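Local coordinates for UPF0135 protein SA1388 (Staphylococcus aureus subsp. aureus, PDB 3LNL) that is of unknown function but, as a NIF3-family relative of GTP cyclohydrolase 1 type 2, carries a dinuclear zinc centre and assembles into a toroidal hexamer, at residues 8-13 against 62-67; 56-61 against 94-99; 114-119 against 283-288; 255-260 against 324-329. The protein carries 2 engineered substitutions. All coordinates share one frame; numbering follows the deposited sequence.

Contact 1 of 4, residues 8-13 against 62-67; sequences ADLMTL and YNTIIS
L10 packs on T64 and I66 in a buried helix-on-sheet contact of the N-terminal NIF3 domain. Helix 7-17 lies against one face of a mixed β-sheet, and strand 64-67, flanked by strands 43-46 and 97-100, receives the leucine. The contact is small, burying 89 Å² in all, and it is carried by methyl groups. L10 CG lies anti to the backbone N (chi1 178°), which sends the branched end of the leucine out from the helix; its CD2 meets T64 CG2 tip to tip at 3.8 Å. The same methyl reaches less closely to I66, with L10 CD2 4.5 Å from I66 CD1. The alternation of a β-strand explains the choice of partners: T64 and I66 face helix 7-17, whereas the intervening I65 turns to the other face and is covered there by A57. Helix 336-350 completes the apolar layer, F348 touching L10 while L340 and L344 touch I66. Beyond the strand the chain runs straight into the zinc ligands H68 and H69, and the side chain of I66 lies about 12 Å from a zinc ion. T64 divides its labour between its two branches. While CG2 faces the leucine, T64 OG1 donates a 3.0 Å hydrogen bond to N63 OD1, approaching from above the amide carbonyl plane, 53° out of it.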
loop_
_atom_site.group_PDB
_atom_site.type_symbol
_atom_site.label_atom_id
_atom_site.label_comp_id
_atom_site.label_asym_id
_atom_site.label_seq_id
_atom_site.Cartn_x
_atom_site.Cartn_y
_atom_site.Cartn_z
ATOM N N ALA B 8 19.222 -17.148 29.881
ATOM C CA ALA B 8 20.029 -16.157 29.176
ATOM C C ALA B 8 21.307 -16.786 28.559
ATOM O O ALA B 8 21.639 -16.515 27.414
ATOM C CB ALA B 8 20.394 -14.976 30.120
ATOM N N ASP B 9 21.970 -17.671 29.315
ATOM C CA ASP B 9 23.168 -18.402 28.832
ATOM C C ASP B 9 22.776 -19.332 27.681
ATOM O O ASP B 9 23.482 -19.405 26.665
ATOM C CB ASP B 9 23.837 -19.224 29.947
ATOM C CG ASP B 9 24.191 -18.383 31.147
ATOM O OD1 ASP B 9 25.083 -17.549 30.968
ATOM O OD2 ASP B 9 23.590 -18.561 32.242
ATOM N N LEU B 10 21.659 -20.036 27.824
ATOM C CA LEU B 10 21.248 -20.917 26.752
ATOM C C LEU B 10 20.965 -20.109 25.475
ATOM O O LEU B 10 21.343 -20.514 24.360
ATOM C CB LEU B 10 20.022 -21.718 27.143
ATOM C CG LEU B 10 19.423 -22.672 26.083
ATOM C CD1 LEU B 10 20.462 -23.740 25.596
ATOM C CD2 LEU B 10 18.109 -23.387 26.591
ATOM N N MET B 11 20.272 -18.981 25.608
ATOM C CA MET B 11 19.967 -18.141 24.453
ATOM C C MET B 11 21.219 -17.698 23.704
ATOM O O MET B 11 21.253 -17.690 22.450
ATOM C CB MET B 11 19.150 -16.927 24.874
ATOM C CG MET B 11 17.700 -17.317 25.244
ATOM S SD MET B 11 16.767 -17.940 23.827
ATOM C CE MET B 11 16.855 -16.634 22.674
ATOM N N THR B 12 22.248 -17.294 24.449
ATOM C CA THR B 12 23.527 -16.905 23.837
ATOM C C THR B 12 24.140 -18.065 23.046
ATOM O O THR B 12 24.646 -17.878 21.945
ATOM C CB THR B 12 24.533 -16.417 24.913
ATOM O OG1 THR B 12 23.943 -15.336 25.651
ATOM C CG2 THR B 12 25.826 -15.974 24.276
ATOM N N LEU B 13 24.084 -19.268 23.594
ATOM C CA LEU B 13 24.640 -20.426 22.908
ATOM C C LEU B 13 23.850 -20.744 21.648
ATOM O O LEU B 13 24.426 -20.940 20.585
ATOM C CB LEU B 13 24.661 -21.625 23.860
ATOM C CG LEU B 13 25.281 -22.941 23.350
ATOM C CD1 LEU B 13 26.712 -22.671 22.867
ATOM C CD2 LEU B 13 25.277 -23.962 24.494
ATOM N N TYR B 62 11.833 -31.206 33.237
ATOM C CA TYR B 62 12.513 -30.209 32.415
ATOM C C TYR B 62 11.730 -28.884 32.385
ATOM O O TYR B 62 10.514 -28.904 32.189
ATOM C CB TYR B 62 12.689 -30.713 30.990
ATOM C CG TYR B 62 13.531 -31.978 30.838
ATOM C CD1 TYR B 62 14.279 -32.510 31.890
ATOM C CD2 TYR B 62 13.582 -32.620 29.626
ATOM C CE1 TYR B 62 15.078 -33.661 31.725
ATOM C CE2 TYR B 62 14.341 -33.781 29.456
ATOM C CZ TYR B 62 15.088 -34.279 30.490
ATOM O OH TYR B 62 15.805 -35.425 30.239
ATOM N N ASN B 63 12.439 -27.748 32.500
ATOM C CA ASN B 63 11.769 -26.449 32.543
ATOM C C ASN B 63 11.980 -25.639 31.290
ATOM O O ASN B 63 11.602 -24.464 31.256
ATOM C CB ASN B 63 12.156 -25.652 33.798
ATOM C CG ASN B 63 13.557 -25.104 33.714
ATOM O OD1 ASN B 63 14.304 -25.516 32.850
ATOM N ND2 ASN B 63 13.926 -24.181 34.611
ATOM N N THR B 64 12.516 -26.258 30.238
ATOM C CA THR B 64 12.787 -25.553 28.988
ATOM C C THR B 64 12.379 -26.406 27.805
ATOM O O THR B 64 12.788 -27.598 27.707
ATOM C CB THR B 64 14.282 -25.179 28.880
ATOM O OG1 THR B 64 14.646 -24.437 30.044
ATOM C CG2 THR B 64 14.610 -24.345 27.595
ATOM N N ILE B 65 11.577 -25.796 26.914
ATOM C CA ILE B 65 11.159 -26.415 25.680
ATOM C C ILE B 65 11.692 -25.544 24.578
ATOM O O ILE B 65 11.507 -24.323 24.617
ATOM C CB ILE B 65 9.617 -26.594 25.565
ATOM C CG1 ILE B 65 9.140 -27.498 26.714
ATOM C CG2 ILE B 65 9.159 -27.161 24.146
ATOM C CD1 ILE B 65 7.614 -27.570 26.917
ATOM N N ILE B 66 12.372 -26.173 23.611
ATOM C CA ILE B 66 12.712 -25.515 22.365
ATOM C C ILE B 66 11.881 -26.135 21.211
ATOM O O ILE B 66 12.047 -27.315 20.869
ATOM C CB ILE B 66 14.196 -25.668 22.006
ATOM C CG1 ILE B 66 15.102 -25.118 23.100
ATOM C CG2 ILE B 66 14.467 -24.869 20.646
ATOM C CD1 ILE B 66 16.604 -25.372 22.868
ATOM N N SER B 67 10.998 -25.340 20.616
ATOM C CA SER B 67 10.185 -25.802 19.517
ATOM C C SER B 67 10.679 -25.164 18.227
ATOM O O SER B 67 11.389 -24.157 18.262
ATOM C CB SER B 67 8.689 -25.471 19.747
ATOM O OG SER B 67 8.441 -24.059 19.618
#

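Contact 2 of 4, residues 56-61 against 94-99; sequences EAIEKG and HDINLI
I58 of helix 51-60 reaches across to H94 and I96, just where helix 83-93 gives way to strand 97-100. Two successive β-α-β crossovers meet here: helix 51-60 links the parallel strands 43-46 and 64-67, and helix 83-93 leads from 64-67 to 97-100. Apolar packing is the simpler component. I58 CG1 lies 4.2 Å from I96 CD1, and L91 backs I96 from the neighbouring helix. Turn geometry places these partners. Both helices end in Schellman motifs. G61, at positive phi, ends the first with two bonds back into the last turn, one of them G61 N to I58 O at 3.1 Å, and D95 serves as the C-prime residue of the second. The latter turn puts H94 and I96 on the side facing I58, while D95 OD2 makes a weak hydrogen bond to Q93 of a second subunit. The third component is a CH-π interaction. The I58 and H94 side chains cross at about a right angle, the isoleucine extended to its tip (chi2 166°) so that its terminal methyl lies over one face of the imidazole. I58 CD1 is 3.5 Å from the centroid of the H94 ring and 12° off the ring normal, with H94 CG the nearest ring atom.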
loop_
_atom_site.group_PDB
_atom_site.type_symbol
_atom_site.label_atom_id
_atom_site.label_comp_id
_atom_site.label_asym_id
_atom_site.label_seq_id
_atom_site.Cartn_x
_atom_site.Cartn_y
_atom_site.Cartn_z
ATOM N N GLU B 56 4.631 -33.525 29.069
ATOM C CA GLU B 56 5.842 -34.357 28.998
ATOM C C GLU B 56 7.065 -33.650 29.668
ATOM O O GLU B 56 7.819 -34.271 30.414
ATOM C CB GLU B 56 6.125 -34.717 27.521
ATOM C CG GLU B 56 7.430 -35.516 27.218
ATOM C CD GLU B 56 7.688 -35.616 25.719
ATOM O OE1 GLU B 56 8.397 -36.525 25.351
ATOM O OE2 GLU B 56 7.192 -34.787 24.884
ATOM N N ALA B 57 7.229 -32.359 29.445
ATOM C CA ALA B 57 8.318 -31.594 30.118
ATOM C C ALA B 57 8.144 -31.626 31.621
ATOM O O ALA B 57 9.097 -31.906 32.346
ATOM C CB ALA B 57 8.380 -30.155 29.622
ATOM N N ILE B 58 6.921 -31.368 32.084
ATOM C CA ILE B 58 6.632 -31.396 33.502
ATOM C C ILE B 58 6.975 -32.759 34.080
ATOM O O ILE B 58 7.588 -32.868 35.144
ATOM C CB ILE B 58 5.166 -31.056 33.781
ATOM C CG1 ILE B 58 4.898 -29.583 33.410
ATOM C CG2 ILE B 58 4.756 -31.399 35.271
ATOM C CD1 ILE B 58 3.390 -29.198 33.306
ATOM N N GLU B 59 6.561 -33.799 33.368
ATOM C CA GLU B 59 6.679 -35.142 33.871
ATOM C C GLU B 59 8.157 -35.495 33.994
ATOM O O GLU B 59 8.543 -36.215 34.910
ATOM C CB GLU B 59 5.906 -36.130 32.949
ATOM C CG GLU B 59 5.827 -37.501 33.467
ATOM C CD GLU B 59 7.130 -38.273 33.312
ATOM O OE1 GLU B 59 7.806 -38.114 32.257
ATOM O OE2 GLU B 59 7.464 -39.067 34.235
ATOM N N LYS B 60 8.984 -34.972 33.087
ATOM C CA LYS B 60 10.423 -35.271 33.089
ATOM C C LYS B 60 11.247 -34.378 33.966
ATOM O O LYS B 60 12.441 -34.597 34.116
ATOM C CB LYS B 60 10.985 -35.208 31.660
ATOM C CG LYS B 60 10.479 -36.309 30.777
ATOM C CD LYS B 60 10.961 -36.132 29.365
ATOM C CE LYS B 60 10.563 -37.284 28.462
ATOM N NZ LYS B 60 11.264 -38.474 28.964
ATOM N N GLY B 61 10.632 -33.361 34.536
ATOM C CA GLY B 61 11.365 -32.383 35.327
ATOM C C GLY B 61 12.193 -31.408 34.503
ATOM O O GLY B 61 13.130 -30.814 35.010
ATOM N N HIS B 94 3.573 -23.483 35.425
ATOM C CA HIS B 94 4.608 -24.435 35.821
ATOM C C HIS B 94 6.028 -23.927 35.647
ATOM O O HIS B 94 6.964 -24.716 35.713
ATOM C CB HIS B 94 4.417 -25.733 35.042
ATOM C CG HIS B 94 3.200 -26.491 35.472
ATOM N ND1 HIS B 94 3.255 -27.498 36.421
ATOM C CD2 HIS B 94 1.888 -26.335 35.155
ATOM C CE1 HIS B 94 2.031 -27.951 36.638
ATOM N NE2 HIS B 94 1.180 -27.254 35.898
ATOM N N ASP B 95 6.190 -22.620 35.414
ATOM C CA ASP B 95 7.520 -22.040 35.217
ATOM C C ASP B 95 8.338 -22.788 34.155
ATOM O O ASP B 95 9.515 -23.070 34.341
ATOM C CB ASP B 95 8.255 -21.982 36.555
ATOM C CG ASP B 95 7.591 -20.997 37.519
ATOM O OD1 ASP B 95 7.011 -21.447 38.483
ATOM O OD2 ASP B 95 7.610 -19.789 37.259
ATOM N N ILE B 96 7.679 -23.102 33.034
ATOM C CA ILE B 96 8.331 -23.669 31.895
ATOM C C ILE B 96 8.609 -22.549 30.888
ATOM O O ILE B 96 7.752 -21.681 30.584
ATOM C CB ILE B 96 7.478 -24.747 31.196
ATOM C CG1 ILE B 96 6.908 -25.775 32.191
ATOM C CG2 ILE B 96 8.306 -25.425 30.086
ATOM C CD1 ILE B 96 7.869 -26.717 32.779
ATOM N N ASN B 97 9.832 -22.555 30.393
ATOM C CA ASN B 97 10.286 -21.621 29.420
ATOM C C ASN B 97 10.214 -22.234 28.017
ATOM O O ASN B 97 10.600 -23.383 27.820
ATOM C CB ASN B 97 11.742 -21.255 29.716
ATOM C CG ASN B 97 11.956 -20.824 31.125
ATOM O OD1 ASN B 97 11.606 -19.707 31.479
ATOM N ND2 ASN B 97 12.537 -21.707 31.951
ATOM N N LEU B 98 9.793 -21.435 27.043
ATOM C CA LEU B 98 9.592 -21.876 25.676
ATOM C C LEU B 98 10.375 -20.963 24.750
ATOM O O LEU B 98 10.102 -19.764 24.686
ATOM C CB LEU B 98 8.091 -21.860 25.288
ATOM C CG LEU B 98 7.828 -22.235 23.807
ATOM C CD1 LEU B 98 8.312 -23.714 23.502
ATOM C CD2 LEU B 98 6.370 -22.045 23.395
ATOM N N ILE B 99 11.295 -21.555 24.008
ATOM C CA ILE B 99 12.082 -20.849 22.995
ATOM C C ILE B 99 11.709 -21.405 21.615
ATOM O O ILE B 99 11.553 -22.611 21.457
ATOM C CB ILE B 99 13.611 -21.122 23.236
ATOM C CG1 ILE B 99 14.043 -20.527 24.597
ATOM C CG2 ILE B 99 14.487 -20.667 22.016
ATOM C CD1 ILE B 99 15.423 -21.152 25.166
#

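Contact 3 of 4, residues 114-119 against 283-288; sequences MMLAKV and IAIIGG. Engineered in segment 114-119: V119 (natural residue Ala).
No aromatic ring, amide or carboxylate takes part where L116 and A117 meet I285 and G287, so there are no side-chain faces or edges to sort; the fit is one of aliphatic branches against a bare backbone carbon. I285 supplies both of its arms. CG2, anti to the backbone N, receives the leucine, with I285 CG2 3.9 Å from L116 CD1 and 4.0 Å from L116 CB, the two side chains crossing obliquely. The longer arm goes to the next residue of the helix: I285 CD1 rests 3.9 Å from A117 CB and equally near A117 CA, so this arm lies against the helix backbone. L116 CD1 then continues past the isoleucine to the chain beyond the strand, where it lies 3.6 Å from G287 CA; with no side chain on the glycine, the methyl can sit directly on the backbone. G287 N also hydrogen-bonds to N113 OD1, from the first turn of the same helix, so helix and loop are also joined by a polar bond. Outside the pair, V244 covers A117 and V335 touches L116. Helix 112-119 is thus packed against strand 279-285 and the loop with G287 and G288 that follows. G287 lies about 6 Å from a bound zinc ion and close to E333, which places this helix-strand packing next to the dinuclear zinc site of the NIF3 fold, built by H68, H69, D106, H330 and E333.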
loop_
_atom_site.group_PDB
_atom_site.type_symbol
_atom_site.label_atom_id
_atom_site.label_comp_id
_atom_site.label_asym_id
_atom_site.label_seq_id
_atom_site.Cartn_x
_atom_site.Cartn_y
_atom_site.Cartn_z
ATOM N N MET B 114 19.054 -29.622 5.973
ATOM C CA MET B 114 20.198 -30.551 6.109
ATOM C C MET B 114 19.731 -31.824 6.795
ATOM O O MET B 114 20.090 -32.912 6.350
ATOM C CB MET B 114 21.352 -29.901 6.854
ATOM C CG MET B 114 22.445 -30.853 7.322
ATOM S SD MET B 114 23.279 -31.531 5.883
ATOM C CE MET B 114 24.211 -30.111 5.315
ATOM N N MET B 115 18.940 -31.696 7.875
ATOM C CA MET B 115 18.404 -32.858 8.593
ATOM C C MET B 115 17.535 -33.747 7.724
ATOM O O MET B 115 17.682 -34.980 7.731
ATOM C CB MET B 115 17.589 -32.410 9.803
ATOM C CG MET B 115 18.448 -31.797 10.909
ATOM S SD MET B 115 17.396 -30.967 12.055
ATOM C CE MET B 115 18.576 -30.003 13.052
ATOM N N LEU B 116 16.641 -33.134 6.969
ATOM C CA LEU B 116 15.821 -33.876 6.015
ATOM C C LEU B 116 16.662 -34.636 4.984
ATOM O O LEU B 116 16.483 -35.829 4.786
ATOM C CB LEU B 116 14.803 -32.943 5.332
ATOM C CG LEU B 116 13.611 -32.601 6.223
ATOM C CD1 LEU B 116 12.842 -31.398 5.599
ATOM C CD2 LEU B 116 12.684 -33.850 6.472
ATOM N N ALA B 117 17.630 -33.957 4.375
ATOM C CA ALA B 117 18.494 -34.582 3.378
ATOM C C ALA B 117 19.277 -35.765 3.945
ATOM O O ALA B 117 19.342 -36.850 3.327
ATOM C CB ALA B 117 19.452 -33.534 2.752
ATOM N N LYS B 118 19.796 -35.588 5.144
ATOM C CA LYS B 118 20.525 -36.646 5.844
ATOM C C LYS B 118 19.627 -37.834 6.132
ATOM O O LYS B 118 20.003 -38.948 5.848
ATOM C CB LYS B 118 21.164 -36.099 7.137
ATOM C CG LYS B 118 22.425 -35.248 6.899
ATOM C CD LYS B 118 23.583 -36.108 6.385
ATOM C CE LYS B 118 24.930 -35.375 6.378
ATOM N NZ LYS B 118 25.885 -36.087 5.444
ATOM N N VAL B 119 18.401 -37.595 6.611
ATOM C CA VAL B 119 17.482 -38.702 6.881
ATOM C C VAL B 119 17.062 -39.440 5.595
ATOM O O VAL B 119 16.799 -40.631 5.591
ATOM C CB VAL B 119 16.245 -38.233 7.646
ATOM C CG1 VAL B 119 15.302 -39.421 7.900
ATOM C CG2 VAL B 119 16.642 -37.633 8.886
ATOM N N ILE B 283 17.956 -33.190 -6.026
ATOM C CA ILE B 283 16.792 -33.005 -5.206
ATOM C C ILE B 283 16.891 -31.667 -4.470
ATOM O O ILE B 283 17.869 -31.395 -3.813
ATOM C CB ILE B 283 16.741 -34.173 -4.210
ATOM C CG1 ILE B 283 16.637 -35.522 -5.033
ATOM C CG2 ILE B 283 15.518 -34.052 -3.276
ATOM C CD1 ILE B 283 17.464 -36.550 -4.505
ATOM N N ALA B 284 15.882 -30.810 -4.600
ATOM C CA ALA B 284 15.800 -29.609 -3.771
ATOM C C ALA B 284 14.784 -29.912 -2.664
ATOM O O ALA B 284 13.728 -30.494 -2.948
ATOM C CB ALA B 284 15.344 -28.424 -4.612
ATOM N N ILE B 285 15.079 -29.485 -1.450
ATOM C CA ILE B 285 14.228 -29.747 -0.274
ATOM C C ILE B 285 13.991 -28.483 0.519
ATOM O O ILE B 285 14.930 -27.814 0.923
ATOM C CB ILE B 285 14.858 -30.749 0.689
ATOM C CG1 ILE B 285 15.116 -32.103 0.026
ATOM C CG2 ILE B 285 13.932 -30.975 1.908
ATOM C CD1 ILE B 285 16.211 -32.918 0.757
ATOM N N ILE B 286 12.715 -28.131 0.687
ATOM C CA ILE B 286 12.298 -27.117 1.648
ATOM C C ILE B 286 11.217 -27.732 2.537
ATOM O O ILE B 286 10.062 -27.913 2.154
ATOM C CB ILE B 286 11.832 -25.787 1.036
ATOM C CG1 ILE B 286 12.946 -25.167 0.217
ATOM C CG2 ILE B 286 11.391 -24.805 2.182
ATOM C CD1 ILE B 286 12.578 -23.922 -0.516
ATOM N N GLY B 287 11.610 -28.108 3.741
ATOM C CA GLY B 287 10.639 -28.727 4.631
ATOM C C GLY B 287 9.633 -27.722 5.083
ATOM O O GLY B 287 9.948 -26.568 5.190
ATOM N N GLY B 288 8.417 -28.183 5.360
ATOM C CA GLY B 288 7.345 -27.311 5.807
ATOM C C GLY B 288 6.381 -27.020 4.667
ATOM O O GLY B 288 5.641 -27.919 4.217
#

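Contact 4 of 4, residues 255-260 against 324-329; sequences EDFAAD and NLIDIN
I326 CD1 is the centre of this contact, a single methyl taken up by F257 and A258 of helix 254-264. I326 CD1 lies 3.5 Å from F257 CD2, approaching the ring obliquely. I326 CD1 is also 4.1 Å from A258 CB. The phenylalanine has CG anti to its own nitrogen (chi1 -176°), which brings the end of the ring nearer to the strand, with CD2 and CE2 leading. A second shell holds both partners: V248 and M252 flank F257, F272 touches A258 and I326, and V304 lies beside I326 from the neighbouring parallel strand. I370 of another subunit packs on A258 and A259, so the helix also faces an intersubunit surface. The strand itself ends in an Asx turn, D327 OD1 accepting a 2.8 Å bond from N329 N on the anti side of the carboxylate, 26° out of its plane. D327 OD2 is bound by R271 NE in a salt bridge and by I310 N, an environment likely to favour the charged carboxylate. Across the contact itself the chemistry is wholly apolar: one isoleucine methyl meets an aromatic ring and an alanine, all three residues buried, so between these segments helix and strand are held by van der Waals packing alone.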
loop_
_atom_site.group_PDB
_atom_site.type_symbol
_atom_site.label_atom_id
_atom_site.label_comp_id
_atom_site.label_asym_id
_atom_site.label_seq_id
_atom_site.Cartn_x
_atom_site.Cartn_y
_atom_site.Cartn_z
ATOM N N GLU B 255 9.020 -42.251 -8.683
ATOM C CA GLU B 255 8.188 -43.044 -7.795
ATOM C C GLU B 255 9.014 -43.849 -6.809
ATOM O O GLU B 255 8.638 -43.964 -5.648
ATOM C CB GLU B 255 7.253 -43.964 -8.561
ATOM C CG GLU B 255 7.889 -45.116 -9.185
ATOM C CD GLU B 255 6.884 -45.967 -9.966
ATOM O OE1 GLU B 255 7.365 -46.787 -10.788
ATOM O OE2 GLU B 255 5.643 -45.786 -9.753
ATOM N N ASP B 256 10.174 -44.313 -7.233
ATOM C CA ASP B 256 11.047 -45.070 -6.344
ATOM C C ASP B 256 11.641 -44.167 -5.272
ATOM O O ASP B 256 11.762 -44.578 -4.120
ATOM C CB ASP B 256 12.159 -45.765 -7.130
ATOM C CG ASP B 256 11.647 -46.977 -7.916
ATOM O OD1 ASP B 256 10.463 -47.361 -7.808
ATOM O OD2 ASP B 256 12.447 -47.548 -8.629
ATOM N N PHE B 257 12.021 -42.949 -5.666
ATOM C CA PHE B 257 12.497 -41.960 -4.717
ATOM C C PHE B 257 11.413 -41.592 -3.707
ATOM O O PHE B 257 11.673 -41.595 -2.494
ATOM C CB PHE B 257 13.030 -40.706 -5.410
ATOM C CG PHE B 257 13.617 -39.720 -4.462
ATOM C CD1 PHE B 257 14.627 -40.099 -3.589
ATOM C CD2 PHE B 257 13.139 -38.417 -4.409
ATOM C CE1 PHE B 257 15.145 -39.209 -2.665
ATOM C CE2 PHE B 257 13.687 -37.515 -3.528
ATOM C CZ PHE B 257 14.705 -37.920 -2.663
ATOM N N ALA B 258 10.208 -41.313 -4.193
ATOM C CA ALA B 258 9.085 -41.058 -3.299
ATOM C C ALA B 258 8.864 -42.193 -2.274
ATOM O O ALA B 258 8.678 -41.924 -1.077
ATOM C CB ALA B 258 7.781 -40.776 -4.093
ATOM N N ALA B 259 8.917 -43.438 -2.731
ATOM C CA ALA B 259 8.711 -44.596 -1.830
ATOM C C ALA B 259 9.801 -44.716 -0.821
ATOM O O ALA B 259 9.573 -45.064 0.352
ATOM C CB ALA B 259 8.617 -45.889 -2.638
ATOM N N ASP B 260 11.026 -44.491 -1.282
ATOM C CA ASP B 260 12.192 -44.567 -0.390
ATOM C C ASP B 260 12.118 -43.564 0.753
ATOM O O ASP B 260 12.400 -43.892 1.905
ATOM C CB ASP B 260 13.476 -44.330 -1.196
ATOM C CG ASP B 260 14.679 -44.673 -0.441
ATOM O OD1 ASP B 260 14.845 -45.866 -0.117
ATOM O OD2 ASP B 260 15.471 -43.772 -0.152
ATOM N N ASN B 324 8.689 -31.397 -11.270
ATOM C CA ASN B 324 8.361 -32.535 -10.475
ATOM C C ASN B 324 8.326 -32.221 -8.963
ATOM O O ASN B 324 9.197 -31.535 -8.452
ATOM C CB ASN B 324 9.342 -33.670 -10.745
ATOM C CG ASN B 324 9.382 -34.059 -12.177
ATOM O OD1 ASN B 324 8.335 -34.254 -12.792
ATOM N ND2 ASN B 324 10.572 -34.169 -12.733
ATOM N N LEU B 325 7.300 -32.708 -8.275
ATOM C CA LEU B 325 7.132 -32.413 -6.850
ATOM C C LEU B 325 6.933 -33.695 -6.065
ATOM O O LEU B 325 6.424 -34.668 -6.611
ATOM C CB LEU B 325 5.914 -31.541 -6.610
ATOM C CG LEU B 325 5.808 -30.215 -7.326
ATOM C CD1 LEU B 325 4.376 -29.632 -7.059
ATOM C CD2 LEU B 325 6.897 -29.245 -6.936
ATOM N N ILE B 326 7.379 -33.675 -4.813
ATOM C CA ILE B 326 6.964 -34.632 -3.799
ATOM C C ILE B 326 6.492 -33.866 -2.556
ATOM O O ILE B 326 7.203 -33.028 -1.987
ATOM C CB ILE B 326 8.067 -35.675 -3.384
ATOM C CG1 ILE B 326 8.603 -36.424 -4.598
ATOM C CG2 ILE B 326 7.476 -36.675 -2.377
ATOM C CD1 ILE B 326 9.854 -37.217 -4.394
ATOM N N ASP B 327 5.274 -34.186 -2.131
ATOM C CA ASP B 327 4.732 -33.774 -0.851
ATOM C C ASP B 327 5.044 -34.820 0.192
ATOM O O ASP B 327 4.411 -35.867 0.248
ATOM C CB ASP B 327 3.225 -33.562 -0.977
ATOM C CG ASP B 327 2.600 -32.814 0.200
ATOM O OD1 ASP B 327 3.240 -32.701 1.269
ATOM O OD2 ASP B 327 1.444 -32.347 0.034
ATOM N N ILE B 328 6.006 -34.513 1.062
ATOM C CA ILE B 328 6.334 -35.393 2.187
ATOM C C ILE B 328 5.553 -35.020 3.470
ATOM O O ILE B 328 5.757 -35.635 4.552
ATOM C CB ILE B 328 7.816 -35.395 2.518
ATOM C CG1 ILE B 328 8.343 -33.984 2.781
ATOM C CG2 ILE B 328 8.582 -36.120 1.432
ATOM C CD1 ILE B 328 9.806 -33.964 3.418
ATOM N N ASN B 329 4.668 -34.030 3.317
ATOM C CA ASN B 329 3.882 -33.430 4.393
ATOM C C ASN B 329 4.710 -32.447 5.207
ATOM O O ASN B 329 5.948 -32.565 5.317
ATOM C CB ASN B 329 3.186 -34.504 5.248
ATOM C CG ASN B 329 2.331 -35.462 4.397
ATOM O OD1 ASN B 329 1.616 -35.018 3.492
ATOM N ND2 ASN B 329 2.501 -36.772 4.611
#

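From the N terminus, contact 1 opens at 8-13 and closes at 62-67, but contact 2 has already opened at 56-61, so the two cross; it closes at 94-99. They share one sheet, where I65 N and N97 O, 2.8 Å apart, probably hydrogen-bond strands 64-67 and 97-100. Contact 3 opens later, at 114-119, and its long loop takes in the PII-like domain before closing at 283-288. Contact 4 starts within that loop at 255-260 and ends beyond it at 324-329, a second crossing, with I283 CD1 3.6 Å from F257 CZ. The two pairs follow in series: contacts 1 and 2 organise the N-terminal NIF3 sheet, contacts 3 and 4 the C-terminal one.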